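Local atomic coordinates of chromosome replication initiation protein (Geobacillus kaustophilus, PDB entry 2VN2), a protein that probably takes part in initiating chromosome replication as a component of the bacterial primosome, here represented by its N-terminal winged-helix domain, which binds magnesium. Residues 35-40 and 73-78. Sequence-based numbering, arbitrary orientation.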
loop_
_atom_site.group_PDB
_atom_site.type_symbol
_atom_site.label_atom_id
_atom_site.label_comp_id
_atom_site.label_asym_id
_atom_site.label_seq_id
_atom_site.Cartn_x
_atom_site.Cartn_y
_atom_site.Cartn_z
ATOM N N LEU A 35 -9.840 11.447 -9.054
ATOM C CA LEU A 35 -8.832 10.584 -8.427
ATOM C C LEU A 35 -9.437 9.890 -7.158
ATOM O O LEU A 35 -9.523 8.636 -7.095
ATOM C CB LEU A 35 -7.504 11.335 -8.165
ATOM C CG LEU A 35 -6.493 10.335 -7.621
ATOM C CD1 LEU A 35 -5.886 9.465 -8.747
ATOM C CD2 LEU A 35 -5.373 11.126 -7.030
ATOM N N VAL A 36 -9.930 10.688 -6.189
ATOM C CA VAL A 36 -10.509 10.129 -5.005
ATOM C C VAL A 36 -11.664 9.169 -5.395
ATOM O O VAL A 36 -11.866 8.153 -4.752
ATOM C CB VAL A 36 -10.941 11.233 -4.029
ATOM C CG1 VAL A 36 -11.577 10.558 -2.647
ATOM C CG2 VAL A 36 -9.770 12.141 -3.695
ATOM N N LEU A 37 -12.448 9.486 -6.452
ATOM C CA LEU A 37 -13.555 8.566 -6.819
ATOM C C LEU A 37 -12.961 7.183 -7.193
ATOM O O LEU A 37 -13.466 6.143 -6.769
ATOM C CB LEU A 37 -14.490 9.134 -7.946
ATOM C CG LEU A 37 -15.646 8.188 -8.428
ATOM C CD1 LEU A 37 -16.620 8.939 -9.214
ATOM C CD2 LEU A 37 -15.079 7.122 -9.417
ATOM N N LEU A 38 -11.895 7.185 -7.964
ATOM C CA LEU A 38 -11.167 5.963 -8.388
ATOM C C LEU A 38 -10.672 5.179 -7.155
ATOM O O LEU A 38 -10.736 3.914 -7.092
ATOM C CB LEU A 38 -9.952 6.422 -9.273
ATOM C CG LEU A 38 -10.343 6.878 -10.680
ATOM C CD1 LEU A 38 -9.102 7.303 -11.495
ATOM C CD2 LEU A 38 -11.280 5.853 -11.467
ATOM N N LEU A 39 -10.163 5.926 -6.156
ATOM C CA LEU A 39 -9.711 5.306 -4.813
ATOM C C LEU A 39 -10.891 4.745 -4.198
ATOM O O LEU A 39 -10.819 3.593 -3.765
ATOM C CB LEU A 39 -9.130 6.351 -3.820
ATOM C CG LEU A 39 -7.634 6.731 -4.042
ATOM C CD1 LEU A 39 -7.026 6.532 -5.471
ATOM C CD2 LEU A 39 -7.170 8.126 -3.428
ATOM N N HIS A 40 -12.028 5.509 -4.100
ATOM C CA HIS A 40 -13.215 4.768 -3.471
ATOM C C HIS A 40 -13.576 3.485 -4.286
ATOM O O HIS A 40 -13.879 2.465 -3.664
ATOM C CB HIS A 40 -14.478 5.557 -3.226
ATOM C CG HIS A 40 -14.339 6.691 -2.261
ATOM N ND1 HIS A 40 -14.292 6.526 -0.897
ATOM C CD2 HIS A 40 -14.239 8.021 -2.479
ATOM C CE1 HIS A 40 -14.164 7.703 -0.315
ATOM N NE2 HIS A 40 -14.128 8.624 -1.258
ATOM N N ARG A 73 -19.976 8.411 -15.401
ATOM C CA ARG A 73 -20.227 8.710 -16.827
ATOM C C ARG A 73 -19.054 9.430 -17.559
ATOM O O ARG A 73 -18.625 8.968 -18.615
ATOM C CB ARG A 73 -21.567 9.480 -16.955
ATOM C CG ARG A 73 -22.157 9.530 -18.354
ATOM C CD ARG A 73 -23.729 9.912 -18.427
ATOM N NE ARG A 73 -24.646 9.231 -17.450
ATOM C CZ ARG A 73 -25.664 9.856 -16.829
ATOM N NH1 ARG A 73 -26.477 9.224 -15.956
ATOM N NH2 ARG A 73 -25.867 11.153 -17.081
ATOM N N ARG A 74 -18.554 10.542 -17.010
ATOM C CA ARG A 74 -17.416 11.296 -17.631
ATOM C C ARG A 74 -16.105 10.465 -17.658
ATOM O O ARG A 74 -15.330 10.570 -18.622
ATOM C CB ARG A 74 -17.230 12.726 -16.981
ATOM C CG ARG A 74 -15.953 13.557 -17.454
ATOM C CD ARG A 74 -16.236 15.097 -18.032
ATOM N NE ARG A 74 -15.042 15.971 -18.420
ATOM C CZ ARG A 74 -14.471 16.967 -17.695
ATOM N NH1 ARG A 74 -14.925 17.286 -16.489
ATOM N NH2 ARG A 74 -13.397 17.614 -18.169
ATOM N N LEU A 75 -15.854 9.639 -16.627
ATOM C CA LEU A 75 -14.683 8.721 -16.662
ATOM C C LEU A 75 -14.828 7.619 -17.781
ATOM O O LEU A 75 -13.794 7.242 -18.375
ATOM C CB LEU A 75 -14.467 7.988 -15.302
ATOM C CG LEU A 75 -13.950 8.898 -14.159
ATOM C CD1 LEU A 75 -14.061 8.126 -12.851
ATOM C CD2 LEU A 75 -12.500 9.318 -14.416
ATOM N N LEU A 76 -16.051 7.064 -17.952
ATOM C CA LEU A 76 -16.388 6.089 -19.050
ATOM C C LEU A 76 -16.105 6.743 -20.374
ATOM O O LEU A 76 -15.387 6.181 -21.250
ATOM C CB LEU A 76 -17.883 5.590 -19.032
ATOM C CG LEU A 76 -18.209 4.601 -17.905
ATOM C CD1 LEU A 76 -19.663 4.442 -17.559
ATOM C CD2 LEU A 76 -17.528 3.244 -18.029
ATOM N N GLN A 77 -16.601 7.960 -20.511
ATOM C CA GLN A 77 -16.260 8.702 -21.744
ATOM C C GLN A 77 -14.865 9.143 -21.965
ATOM O O GLN A 77 -14.373 9.005 -23.066
ATOM C CB GLN A 77 -17.297 9.764 -22.153
ATOM C CG GLN A 77 -17.143 11.135 -21.723
ATOM C CD GLN A 77 -18.572 11.728 -21.482
ATOM O OE1 GLN A 77 -19.609 11.051 -21.756
ATOM N NE2 GLN A 77 -18.628 12.945 -20.892
ATOM N N LYS A 78 -14.159 9.635 -20.946
ATOM C CA LYS A 78 -12.703 9.876 -21.183
ATOM C C LYS A 78 -11.937 8.566 -21.421
ATOM O O LYS A 78 -10.809 8.621 -21.736
ATOM C CB LYS A 78 -12.056 10.684 -20.056
ATOM C CG LYS A 78 -12.628 12.085 -19.823
ATOM C CD LYS A 78 -12.532 12.474 -18.313
ATOM C CE LYS A 78 -12.011 13.872 -18.109
ATOM N NZ LYS A 78 -12.090 14.295 -16.700
#
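In the helix-turn-helix core of the DnaD N-terminal domain, helices 32-45 and 65-77 meet through three buried leucines, a compact example of one side chain serving two neighbours on the facing helix. Leu75 points from its helix toward the other, and its CD1 methyl does all the touching: it lies 3.7 Å from CD2 of Leu37 and 3.8 Å from CD2 of Leu38. Leu37 also points across the interface, with CG anti to the backbone N (chi1 177°), and it runs past Leu75 in the opposite direction, the two meeting through one methyl each. Leu38 starts off to one side; its CG lies anti to the carbonyl carbon (chi1 -75°), and with CD1 anti to CA (chi2 -180°), CD2 is the branch that turns to meet the shared methyl. No hydrogen bond joins the two segments, and the closest CA atoms, those of Leu38 and Leu75, stay 9.4 Å apart; the segments touch through side-chain methyls alone. Ile81 touches both Leu38 and Leu75, while Leu37 continues onto Cys68, Met71 and Val72. Lys78 NZ forms a salt bridge with Glu34 and a hydrogen bond to Gly29 O. Such a small leucine contact is characteristic of the core of a winged-helix domain.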